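Local coordinates for uncharacterized protein SP1917 (Streptococcus pneumoniae, PDB 3C9P) that is of unknown function and belongs to the DUF2200 family of conserved bacterial proteins, folding as a compact, mainly helical single chain, at residues A[37-41]-A[98-102]. Numbering follows the deposited sequence.
Sequences VTSWL and RLDKL. With EDO (1,2-ethanediol), chain B.
With chi1 at -177°, L99 swings its CG away from its own backbone N and carries CD1 across to T38, while L102, whose CG stands opposite its carbonyl carbon (chi1 -57°), brings CD1 in among V37, W40 and L41. L99 CD1 lies 3.5 Å from T38 OG1, an apolar approach to a hydroxyl whose polar partner is the carbonyl oxygen of V34, one turn back on the same helix. From the same helix as T38, L41 CD2 reaches over the start of the L99 side chain and rests 3.7 Å from L99 CB. L102 CD1 meets the W40 indole at its benzene edge, close to the ring plane, 4.0 Å from W40 CZ3, and sits equally near L41 CB. V37 and L102 run past each other in opposite senses, with V37 CG2 3.9 Å from L102 CB. These contacts join helices 31-42 and 91-107 near the centre of the mainly helical chain; the short segments run roughly antiparallel, at 144°, with axes 10.2 Å apart. Helix 112-119 packs on W40 and L102 through Y119, and the W40 NE1 hydrogen bonds to E120. Beyond L99 the core continues into L20 and the aromatic residues Y59 and F63. R98 leads its guanidinium away from the interface to a salt bridge with E95.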
loop_
_atom_site.group_PDB
_atom_site.type_symbol
_atom_site.label_atom_id
_atom_site.label_comp_id
_atom_site.label_asym_id
_atom_site.label_seq_id
_atom_site.Cartn_x
_atom_site.Cartn_y
_atom_site.Cartn_z
ATOM N N VAL A 37 -5.845 -4.652 -2.182
ATOM C CA VAL A 37 -4.714 -4.855 -1.231
ATOM C C VAL A 37 -4.551 -3.657 -0.269
ATOM O O VAL A 37 -4.152 -3.838 0.877
ATOM C CB VAL A 37 -3.329 -5.227 -1.907
ATOM C CG1 VAL A 37 -3.464 -6.494 -2.835
ATOM C CG2 VAL A 37 -2.736 -4.031 -2.679
ATOM N N THR A 38 -4.884 -2.449 -0.723
ATOM C CA THR A 38 -4.813 -1.272 0.139
ATOM C C THR A 38 -5.869 -1.405 1.253
ATOM O O THR A 38 -5.575 -1.169 2.429
ATOM C CB THR A 38 -5.037 0.027 -0.659
ATOM O OG1 THR A 38 -4.047 0.110 -1.698
ATOM C CG2 THR A 38 -4.936 1.260 0.258
ATOM N N SER A 39 -7.090 -1.740 0.865
ATOM C CA SER A 39 -8.184 -1.991 1.815
ATOM C C SER A 39 -7.822 -3.085 2.850
ATOM O O SER A 39 -8.021 -2.919 4.051
ATOM C CB SER A 39 -9.427 -2.418 1.040
ATOM O OG SER A 39 -10.495 -2.719 1.940
ATOM N N TRP A 40 -7.277 -4.194 2.366
ATOM C CA TRP A 40 -6.841 -5.284 3.239
ATOM C C TRP A 40 -5.827 -4.811 4.282
ATOM O O TRP A 40 -5.989 -5.052 5.477
ATOM C CB TRP A 40 -6.259 -6.422 2.391
ATOM C CG TRP A 40 -5.743 -7.554 3.225
ATOM C CD1 TRP A 40 -6.460 -8.544 3.820
ATOM C CD2 TRP A 40 -4.386 -7.794 3.546
ATOM N NE1 TRP A 40 -5.626 -9.398 4.491
ATOM C CE2 TRP A 40 -4.340 -8.961 4.327
ATOM C CE3 TRP A 40 -3.187 -7.153 3.203
ATOM C CZ2 TRP A 40 -3.155 -9.485 4.812
ATOM C CZ3 TRP A 40 -2.001 -7.668 3.702
ATOM C CH2 TRP A 40 -1.994 -8.840 4.471
ATOM N N LEU A 41 -4.810 -4.095 3.827
ATOM C CA LEU A 41 -3.741 -3.624 4.704
ATOM C C LEU A 41 -4.208 -2.656 5.775
ATOM O O LEU A 41 -3.848 -2.795 6.957
ATOM C CB LEU A 41 -2.625 -2.943 3.879
ATOM C CG LEU A 41 -1.544 -2.257 4.700
ATOM C CD1 LEU A 41 -0.714 -3.310 5.500
ATOM C CD2 LEU A 41 -0.628 -1.445 3.791
ATOM N N ARG A 98 5.131 -1.332 3.300
ATOM C CA ARG A 98 4.376 -2.599 3.194
ATOM C C ARG A 98 3.364 -2.524 2.049
ATOM O O ARG A 98 3.235 -3.486 1.272
ATOM C CB ARG A 98 3.678 -2.963 4.508
ATOM C CG ARG A 98 4.618 -3.416 5.596
ATOM C CD ARG A 98 3.890 -3.574 6.919
ATOM N NE ARG A 98 4.804 -4.121 7.925
ATOM C CZ ARG A 98 4.817 -3.813 9.215
ATOM N NH1 ARG A 98 3.975 -2.919 9.721
ATOM N NH2 ARG A 98 5.693 -4.408 10.008
ATOM N N LEU A 99 2.679 -1.389 1.902
ATOM C CA LEU A 99 1.823 -1.230 0.692
ATOM C C LEU A 99 2.619 -1.313 -0.624
ATOM O O LEU A 99 2.189 -1.966 -1.599
ATOM C CB LEU A 99 0.953 0.039 0.732
ATOM C CG LEU A 99 0.004 0.172 -0.481
ATOM C CD1 LEU A 99 -0.976 -0.994 -0.562
ATOM C CD2 LEU A 99 -0.733 1.517 -0.464
ATOM N N ASP A 100 3.788 -0.681 -0.652
ATOM C CA ASP A 100 4.631 -0.744 -1.856
ATOM C C ASP A 100 4.969 -2.181 -2.221
ATOM O O ASP A 100 5.024 -2.512 -3.417
ATOM C CB ASP A 100 5.922 0.043 -1.713
ATOM C CG ASP A 100 5.703 1.566 -1.714
ATOM O OD1 ASP A 100 4.848 2.098 -2.455
ATOM O OD2 ASP A 100 6.427 2.243 -0.972
ATOM N N LYS A 101 5.241 -3.016 -1.208
ATOM C CA LYS A 101 5.536 -4.436 -1.422
ATOM C C LYS A 101 4.322 -5.161 -2.015
ATOM O O LYS A 101 4.472 -5.943 -2.963
ATOM C CB LYS A 101 5.992 -5.108 -0.103
ATOM C CG LYS A 101 6.482 -6.547 -0.233
ATOM C CD LYS A 101 7.726 -6.632 -1.098
ATOM C CE LYS A 101 8.592 -7.811 -0.703
ATOM N NZ LYS A 101 9.747 -7.868 -1.658
ATOM N N LEU A 102 3.126 -4.895 -1.479
ATOM C CA LEU A 102 1.911 -5.543 -1.995
ATOM C C LEU A 102 1.659 -5.164 -3.461
ATOM O O LEU A 102 1.274 -6.004 -4.271
ATOM C CB LEU A 102 0.671 -5.205 -1.138
ATOM C CG LEU A 102 0.749 -5.557 0.360
ATOM C CD1 LEU A 102 -0.499 -5.049 1.152
ATOM C CD2 LEU A 102 0.905 -7.073 0.531
HETATM C C1 EDO B . 5.900 5.293 -1.914
HETATM O O1 EDO B . 6.629 5.008 -3.108
HETATM C C2 EDO B . 4.495 5.707 -2.306
HETATM O O2 EDO B . 4.237 5.253 -3.635
#